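Local structure of ORF98 PTP-2 (Cydia pomonella granulosis virus, 6I28) at residues 34-48 with 98-111. The protein is probably a dual-specificity protein phosphatase that removes phosphate from tyrosine and serine or threonine residues of protein substrates. Numbering follows the deposited sequence. Where two conformers were deposited one is given.
Sequences VRQNNVGCVVSLIDS and KTVLIHCHAGVSRS
Strands 41-46 and 100-103 are parallel, adjacent inner strands of the phosphatase sheet; the second ends on the first residue of the HCxxxxxR signature, His103 to Arg110, whose loop from Cys104 cradles the substrate phosphate in this family. Leu101 N binds Cys41 O, Val43 N binds Leu101 O, His103 N binds Val43 O at 3.0 Å, and Leu45 N meets His103 O almost straight (174°). On one face, His103 brings the edge of its imidazole to the neighbouring strand, chi1 of 84° swinging the ring across to Ser44. NE2 lies 2.6 Å from Ser44 OG in a short hydrogen bond, while ND1 donates in the ring plane to Cys104 O, so bonds at two corners fix the ring's rotation; Ser44 OG also pairs with His64. Past the strand ends, Arg110 NH1 donates to Asp47 OD1 (2.8 Å) in a salt bridge, on the anti side and 23° out of the carboxylate plane; NH1 also binds Cys69 O. Leu45 O lies over one guanidinium face. Ser111 N, at the start of helix 110-123, donates to Cys104 SG, 3.4 Å away. Cys41, Val43 and Val100 pack against helix 82-95, Leu45 and Ile102 against helix 110-123; strands 64-68 and 18-21 flank the pair.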
ATOM      1  N   VAL A  34       2.304   3.149  15.485  1.00 22.58           N
ATOM      2  CA  VAL A  34       2.744   1.802  15.145  1.00 23.12           C
ATOM      3  C   VAL A  34       2.695   0.896  16.371  1.00 24.41           C
ATOM      4  O   VAL A  34       2.180  -0.234  16.308  1.00 25.89           O
ATOM      5  CB  VAL A  34       4.167   1.867  14.552  1.00 23.48           C
ATOM      6  CG1 VAL A  34       4.818   0.528  14.601  1.00 24.67           C
ATOM      7  CG2 VAL A  34       4.138   2.441  13.150  1.00 21.48           C
ATOM      8  N   ARG A  35       3.296   1.347  17.486  1.00 24.79           N
ATOM      9  CA  ARG A  35       3.375   0.505  18.684  1.00 28.74           C
ATOM     10  C   ARG A  35       2.014   0.326  19.340  1.00 28.10           C
ATOM     11  O   ARG A  35       1.673  -0.782  19.765  1.00 28.27           O
ATOM     12  CB  ARG A  35       4.401   1.080  19.667  1.00 34.83           C
ATOM     13  CG  ARG A  35       5.826   0.981  19.116  1.00 40.84           C
ATOM     14  CD  ARG A  35       6.800   1.851  19.884  1.00 45.38           C
ATOM     15  NE  ARG A  35       7.136   1.259  21.172  1.00 51.22           N
ATOM     16  CZ  ARG A  35       8.152   0.431  21.379  1.00 54.70           C
ATOM     17  NH1 ARG A  35       8.953   0.092  20.375  1.00 57.14           N
ATOM     18  NH2 ARG A  35       8.369  -0.045  22.594  1.00 55.86           N
ATOM     19  N   GLN A  36       1.212   1.390  19.421  1.00 28.17           N
ATOM     20  CA  GLN A  36      -0.117   1.280  20.040  1.00 27.79           C
ATOM     21  C   GLN A  36      -1.002   0.281  19.297  1.00 25.03           C
ATOM     22  O   GLN A  36      -1.775  -0.455  19.922  1.00 22.74           O
ATOM     23  CB  GLN A  36      -0.794   2.651  20.058  1.00 31.94           C
ATOM     24  CG  GLN A  36      -1.968   2.767  21.001  1.00 39.05           C
ATOM     25  CD  GLN A  36      -2.213   4.207  21.487  1.00 43.92           C
ATOM     26  OE1 GLN A  36      -1.831   4.586  22.605  1.00 48.04           O
ATOM     27  NE2 GLN A  36      -2.849   4.998  20.650  1.00 44.59           N
ATOM     28  N   ASN A  37      -0.925   0.263  17.969  1.00 24.87           N
ATOM     29  CA  ASN A  37      -1.806  -0.525  17.103  1.00 25.73           C
ATOM     30  C   ASN A  37      -1.229  -1.874  16.698  1.00 23.58           C
ATOM     31  O   ASN A  37      -1.832  -2.564  15.856  1.00 23.82           O
ATOM     32  CB  ASN A  37      -2.155   0.300  15.856  1.00 25.62           C
ATOM     33  CG  ASN A  37      -3.118   1.420  16.167  1.00 27.77           C
ATOM     34  OD1 ASN A  37      -4.282   1.153  16.471  1.00 30.26           O
ATOM     35  ND2 ASN A  37      -2.643   2.661  16.161  1.00 28.20           N
ATOM     36  N   ASN A  38      -0.092  -2.279  17.285  1.00 22.60           N
ATOM     37  CA  ASN A  38       0.570  -3.566  16.998  1.00 21.71           C
ATOM     38  C   ASN A  38       0.895  -3.729  15.511  1.00 21.73           C
ATOM     39  O   ASN A  38       0.759  -4.815  14.957  1.00 21.61           O
ATOM     40  CB  ASN A  38      -0.261  -4.752  17.502  1.00 24.18           C
ATOM     41  CG  ASN A  38       0.492  -6.047  17.457  1.00 25.39           C
ATOM     42  OD1 ASN A  38       1.673  -6.102  17.831  1.00 27.69           O
ATOM     43  ND2 ASN A  38      -0.170  -7.109  17.012  1.00 25.87           N
ATOM     44  N   VAL A  39       1.285  -2.640  14.858  1.00 20.62           N
ATOM     45  CA  VAL A  39       1.717  -2.729  13.462  1.00 19.43           C
ATOM     46  C   VAL A  39       3.019  -3.511  13.438  1.00 20.77           C
ATOM     47  O   VAL A  39       3.982  -3.120  14.077  1.00 25.47           O
ATOM     48  CB  VAL A  39       1.900  -1.330  12.839  1.00 17.27           C
ATOM     49  CG1 VAL A  39       2.554  -1.442  11.451  1.00 18.69           C
ATOM     50  CG2 VAL A  39       0.557  -0.614  12.769  1.00 18.53           C
ATOM     51  N   GLY A  40       3.071  -4.584  12.660  1.00 20.54           N
ATOM     52  CA  GLY A  40       4.237  -5.442  12.642  1.00 20.63           C
ATOM     53  C   GLY A  40       5.257  -5.104  11.580  1.00 20.97           C
ATOM     54  O   GLY A  40       6.426  -5.515  11.682  1.00 26.23           O
ATOM     55  N   CYS A  41       4.862  -4.343  10.572  1.00 20.51           N
ATOM     56  CA  CYS A  41       5.689  -4.092   9.398  0.66 22.42           C
ATOM     57  C   CYS A  41       5.240  -2.766   8.788  1.00 20.70           C
ATOM     58  O   CYS A  41       4.095  -2.356   8.916  1.00 20.49           O
ATOM     59  CB  CYS A  41       5.574  -5.360   8.520  0.66 26.98           C
ATOM     60  SG  CYS A  41       5.669  -5.248   6.838  0.66 28.79           S
ATOM     61  N   VAL A  42       6.189  -2.086   8.193  1.00 19.48           N
ATOM     62  CA  VAL A  42       6.000  -0.777   7.608  1.00 18.05           C
ATOM     63  C   VAL A  42       6.584  -0.784   6.205  1.00 17.62           C
ATOM     64  O   VAL A  42       7.715  -1.211   6.003  1.00 17.34           O
ATOM     65  CB  VAL A  42       6.641   0.319   8.469  1.00 17.45           C
ATOM     66  CG1 VAL A  42       6.451   1.631   7.765  1.00 19.33           C
ATOM     67  CG2 VAL A  42       6.059   0.368   9.867  1.00 18.19           C
ATOM     68  N   VAL A  43       5.818  -0.307   5.229  1.00 14.72           N
ATOM     69  CA  VAL A  43       6.314  -0.080   3.877  1.00 14.31           C
ATOM     70  C   VAL A  43       6.290   1.431   3.643  1.00 16.17           C
ATOM     71  O   VAL A  43       5.208   2.047   3.553  1.00 13.44           O
ATOM     72  CB  VAL A  43       5.467  -0.800   2.806  1.00 13.62           C
ATOM     73  CG1 VAL A  43       5.941  -0.513   1.404  1.00 16.43           C
ATOM     74  CG2 VAL A  43       5.453  -2.274   3.098  1.00 13.60           C
ATOM     75  N   SER A  44       7.418   1.982   3.354  1.00 15.91           N
ATOM     76  CA  SER A  44       7.601   3.425   3.156  1.00 16.67           C
ATOM     77  C   SER A  44       7.778   3.658   1.660  1.00 18.13           C
ATOM     78  O   SER A  44       8.797   3.264   1.055  1.00 20.51           O
ATOM     79  CB  SER A  44       8.816   3.951   3.933  1.00 17.78           C
ATOM     80  OG  SER A  44       8.721   3.841   5.339  1.00 21.33           O
ATOM     81  N   LEU A  45       6.820   4.334   1.053  1.00 18.84           N
ATOM     82  CA  LEU A  45       6.835   4.668  -0.366  1.00 20.28           C
ATOM     83  C   LEU A  45       7.014   6.185  -0.444  1.00 22.34           C
ATOM     84  O   LEU A  45       6.049   6.959  -0.535  1.00 23.32           O
ATOM     85  CB  LEU A  45       5.573   4.230  -0.999  1.00 19.47           C
ATOM     86  CG  LEU A  45       5.282   2.740  -0.967  1.00 21.57           C
ATOM     87  CD1 LEU A  45       3.955   2.552  -1.710  1.00 21.68           C
ATOM     88  CD2 LEU A  45       6.365   1.931  -1.492  1.00 24.55           C
ATOM     89  N   ILE A  46       8.263   6.624  -0.349  1.00 23.74           N
ATOM     90  CA  ILE A  46       8.573   8.045  -0.268  1.00 28.57           C
ATOM     91  C   ILE A  46       9.774   8.397  -1.132  1.00 33.70           C
ATOM     92  O   ILE A  46      10.617   7.554  -1.438  1.00 34.06           O
ATOM     93  CB  ILE A  46       8.826   8.523   1.183  1.00 28.12           C
ATOM     94  CG1 ILE A  46      10.043   7.806   1.787  1.00 30.50           C
ATOM     95  CG2 ILE A  46       7.621   8.227   2.081  1.00 27.39           C
ATOM     96  CD1 ILE A  46      10.357   8.162   3.203  1.00 31.83           C
ATOM     97  N   ASP A  47       9.824   9.686  -1.504  1.00 38.58           N
ATOM     98  CA  ASP A  47      10.930  10.264  -2.265  1.00 44.36           C
ATOM     99  C   ASP A  47      11.883  11.035  -1.361  1.00 47.82           C
ATOM    100  O   ASP A  47      12.906  11.519  -1.835  1.00 46.59           O
ATOM    101  CB  ASP A  47      10.365  11.213  -3.370  1.00 48.68           C
ATOM    102  CG  ASP A  47       9.452  12.331  -2.823  1.00 53.69           C
ATOM    103  OD1 ASP A  47       8.302  12.030  -2.418  1.00 57.07           O
ATOM    104  OD2 ASP A  47       9.883  13.531  -2.884  1.00 55.75           O
ATOM    105  N   SER A  48      11.572  11.134  -0.062  1.00 52.87           N
ATOM    106  CA  SER A  48      12.417  11.789   0.924  1.00 56.80           C
ATOM    107  C   SER A  48      13.325  10.753   1.583  1.00 56.98           C
ATOM    108  O   SER A  48      13.316   9.572   1.229  1.00 58.25           O
ATOM    109  CB  SER A  48      11.559  12.530   1.954  1.00 59.82           C
ATOM    110  OG  SER A  48      10.638  11.698   2.651  1.00 63.47           O
ATOM    111  N   LYS A  98       1.728 -10.617  10.369  1.00 25.58           N
ATOM    112  CA  LYS A  98       1.906  -9.246  10.770  1.00 22.98           C
ATOM    113  C   LYS A  98       0.893  -8.377  10.057  1.00 23.09           C
ATOM    114  O   LYS A  98       0.440  -8.700   8.949  1.00 24.90           O
ATOM    115  CB  LYS A  98       3.340  -8.850  10.446  1.00 21.28           C
ATOM    116  CG  LYS A  98       4.401  -9.555  11.376  1.00 22.58           C
ATOM    117  CD  LYS A  98       5.757  -9.510  10.753  1.00 22.23           C
ATOM    118  CE  LYS A  98       6.774 -10.094  11.755  1.00 24.25           C
ATOM    119  NZ  LYS A  98       8.127 -10.333  11.111  1.00 27.37           N
ATOM    120  N   THR A  99       0.490  -7.305  10.729  1.00 21.20           N
ATOM    121  CA  THR A  99      -0.222  -6.213  10.067  1.00 20.54           C
ATOM    122  C   THR A  99       0.788  -5.235   9.468  1.00 20.85           C
ATOM    123  O   THR A  99       1.931  -5.124   9.932  1.00 22.99           O
ATOM    124  CB  THR A  99      -1.176  -5.497  11.015  1.00 18.24           C
ATOM    125  OG1 THR A  99      -0.435  -4.911  12.049  1.00 23.56           O
ATOM    126  CG2 THR A  99      -2.142  -6.419  11.634  1.00 14.18           C
ATOM    127  N   VAL A 100       0.381  -4.527   8.424  1.00 19.56           N
ATOM    128  CA  VAL A 100       1.311  -3.678   7.677  1.00 19.80           C
ATOM    129  C   VAL A 100       0.767  -2.253   7.621  1.00 18.37           C
ATOM    130  O   VAL A 100      -0.393  -2.042   7.264  1.00 18.69           O
ATOM    131  CB  VAL A 100       1.535  -4.204   6.248  1.00 21.42           C
ATOM    132  CG1 VAL A 100       2.609  -3.436   5.544  1.00 22.28           C
ATOM    133  CG2 VAL A 100       1.927  -5.653   6.235  1.00 20.83           C
ATOM    134  N   LEU A 101       1.617  -1.285   7.937  1.00 16.07           N
ATOM    135  CA  LEU A 101       1.369   0.121   7.668  1.00 15.11           C
ATOM    136  C   LEU A 101       2.073   0.448   6.347  1.00 13.56           C
ATOM    137  O   LEU A 101       3.289   0.382   6.263  1.00 13.18           O
ATOM    138  CB  LEU A 101       1.866   1.035   8.782  1.00 17.33           C
ATOM    139  CG  LEU A 101       1.919   2.506   8.367  1.00 17.69           C
ATOM    140  CD1 LEU A 101       0.475   3.037   7.965  1.00 18.89           C
ATOM    141  CD2 LEU A 101       2.570   3.388   9.439  1.00 18.51           C
ATOM    142  N   ILE A 102       1.309   0.820   5.336  1.00 14.23           N
ATOM    143  CA  ILE A 102       1.832   1.351   4.076  1.00 16.35           C
ATOM    144  C   ILE A 102       1.659   2.874   4.094  1.00 14.33           C
ATOM    145  O   ILE A 102       0.562   3.410   4.297  1.00 16.74           O
ATOM    146  CB  ILE A 102       1.122   0.772   2.849  1.00 17.76           C
ATOM    147  CG1 ILE A 102       1.125  -0.764   2.806  1.00 18.19           C
ATOM    148  CG2 ILE A 102       1.784   1.339   1.554  1.00 17.46           C
ATOM    149  CD1 ILE A 102      -0.020  -1.281   1.918  1.00 17.24           C
ATOM    150  N   HIS A 103       2.736   3.613   3.943  1.00 16.39           N
ATOM    151  CA  HIS A 103       2.654   5.059   4.038  1.00 16.25           C
ATOM    152  C   HIS A 103       3.462   5.745   2.934  1.00 18.89           C
ATOM    153  O   HIS A 103       4.481   5.231   2.445  1.00 20.39           O
ATOM    154  CB  HIS A 103       3.136   5.594   5.403  1.00 18.24           C
ATOM    155  CG  HIS A 103       4.629   5.777   5.525  1.00 19.83           C
ATOM    156  ND1 HIS A 103       5.279   6.956   5.232  1.00 21.36           N
ATOM    157  CD2 HIS A 103       5.597   4.907   5.915  1.00 21.87           C
ATOM    158  CE1 HIS A 103       6.576   6.811   5.448  1.00 21.33           C
ATOM    159  NE2 HIS A 103       6.796   5.578   5.858  1.00 20.65           N
ATOM    160  N   CYS A 104       3.015   6.934   2.578  1.00 20.59           N
ATOM    161  CA  CYS A 104       3.745   7.875   1.747  1.00 23.29           C
ATOM    162  C   CYS A 104       3.790   9.195   2.496  1.00 26.31           C
ATOM    163  O   CYS A 104       4.094   9.220   3.706  1.00 24.19           O
ATOM    164  CB  CYS A 104       3.127   7.961   0.354  1.00 22.44           C
ATOM    165  SG  CYS A 104       1.373   8.280   0.226  1.00 22.95           S
ATOM    166  N   HIS A 105       3.523  10.313   1.825  1.00 29.11           N
ATOM    167  CA  HIS A 105       3.494  11.609   2.508  1.00 35.83           C
ATOM    168  C   HIS A 105       2.087  12.038   2.899  1.00 35.53           C
ATOM    169  O   HIS A 105       1.887  12.532   4.001  1.00 36.06           O
ATOM    170  CB  HIS A 105       4.162  12.671   1.632  1.00 45.64           C
ATOM    171  CG  HIS A 105       5.655  12.649   1.731  1.00 54.64           C
ATOM    172  ND1 HIS A 105       6.319  12.630   2.938  1.00 60.75           N
ATOM    173  CD2 HIS A 105       6.616  12.593   0.784  1.00 58.62           C
ATOM    174  CE1 HIS A 105       7.622  12.596   2.732  1.00 60.91           C
ATOM    175  NE2 HIS A 105       7.830  12.576   1.433  1.00 60.19           N
ATOM    176  N   ALA A 106       1.102  11.821   2.032  1.00 36.10           N
ATOM    177  CA  ALA A 106      -0.277  12.214   2.298  1.00 35.43           C
ATOM    178  C   ALA A 106      -1.194  11.030   2.552  1.00 33.23           C
ATOM    179  O   ALA A 106      -2.300  11.221   3.065  1.00 33.49           O
ATOM    180  CB  ALA A 106      -0.825  13.031   1.120  1.00 35.34           C
ATOM    181  N   GLY A 107      -0.742   9.820   2.280  1.00 29.10           N
ATOM    182  CA  GLY A 107      -1.587   8.663   2.439  1.00 30.16           C
ATOM    183  C   GLY A 107      -2.828   8.620   1.565  1.00 30.55           C
ATOM    184  O   GLY A 107      -3.813   7.986   1.968  1.00 31.01           O
ATOM    185  N   VAL A 108      -2.797   9.250   0.383  1.00 30.64           N
ATOM    186  CA  VAL A 108      -3.960   9.242  -0.513  1.00 31.00           C
ATOM    187  C   VAL A 108      -3.645   8.720  -1.907  1.00 30.47           C
ATOM    188  O   VAL A 108      -4.598   8.418  -2.656  1.00 32.09           O
ATOM    189  CB  VAL A 108      -4.612  10.638  -0.609  1.00 33.97           C
ATOM    190  CG1 VAL A 108      -5.165  11.117   0.785  1.00 35.33           C
ATOM    191  CG2 VAL A 108      -3.656  11.674  -1.229  1.00 35.25           C
ATOM    192  N   SER A 109      -2.382   8.620  -2.330  1.00 28.41           N
ATOM    193  CA  SER A 109      -2.067   8.221  -3.703  1.00 26.71           C
ATOM    194  C   SER A 109      -1.038   7.079  -3.761  1.00 25.00           C
ATOM    195  O   SER A 109      -1.415   5.929  -4.022  1.00 23.63           O
ATOM    196  CB  SER A 109      -1.591   9.444  -4.485  1.00 29.72           C
ATOM    197  OG  SER A 109      -1.344   9.106  -5.846  1.00 29.40           O
ATOM    198  N   ARG A 110       0.243   7.341  -3.473  1.00 22.64           N
ATOM    199  CA  ARG A 110       1.230   6.263  -3.558  1.00 22.39           C
ATOM    200  C   ARG A 110       0.837   5.069  -2.688  1.00 23.62           C
ATOM    201  O   ARG A 110       0.682   3.947  -3.181  1.00 22.99           O
ATOM    202  CB  ARG A 110       2.617   6.755  -3.127  1.00 24.60           C
ATOM    203  CG  ARG A 110       3.536   7.175  -4.265  1.00 27.92           C
ATOM    204  CD  ARG A 110       4.799   7.861  -3.850  1.00 29.09           C
ATOM    205  NE  ARG A 110       4.518   9.104  -3.162  1.00 31.84           N
ATOM    206  CZ  ARG A 110       5.404  10.029  -2.842  1.00 34.07           C
ATOM    207  NH1 ARG A 110       6.682   9.892  -3.167  1.00 34.07           N
ATOM    208  NH2 ARG A 110       4.993  11.113  -2.204  1.00 35.72           N
ATOM    209  N   SER A 111       0.732   5.293  -1.362  1.00 21.32           N
ATOM    210  CA  SER A 111       0.426   4.204  -0.419  1.00 19.12           C
ATOM    211  C   SER A 111      -0.930   3.588  -0.735  1.00 20.61           C
ATOM    212  O   SER A 111      -1.087   2.343  -0.734  1.00 20.02           O
ATOM    213  CB  SER A 111       0.463   4.732   1.020  1.00 19.75           C
ATOM    214  OG  SER A 111      -0.412   5.856   1.159  1.00 18.31           O
TER
HETATM  215  O   HOH W   1       1.257  -7.152  13.593  1.00 18.43           O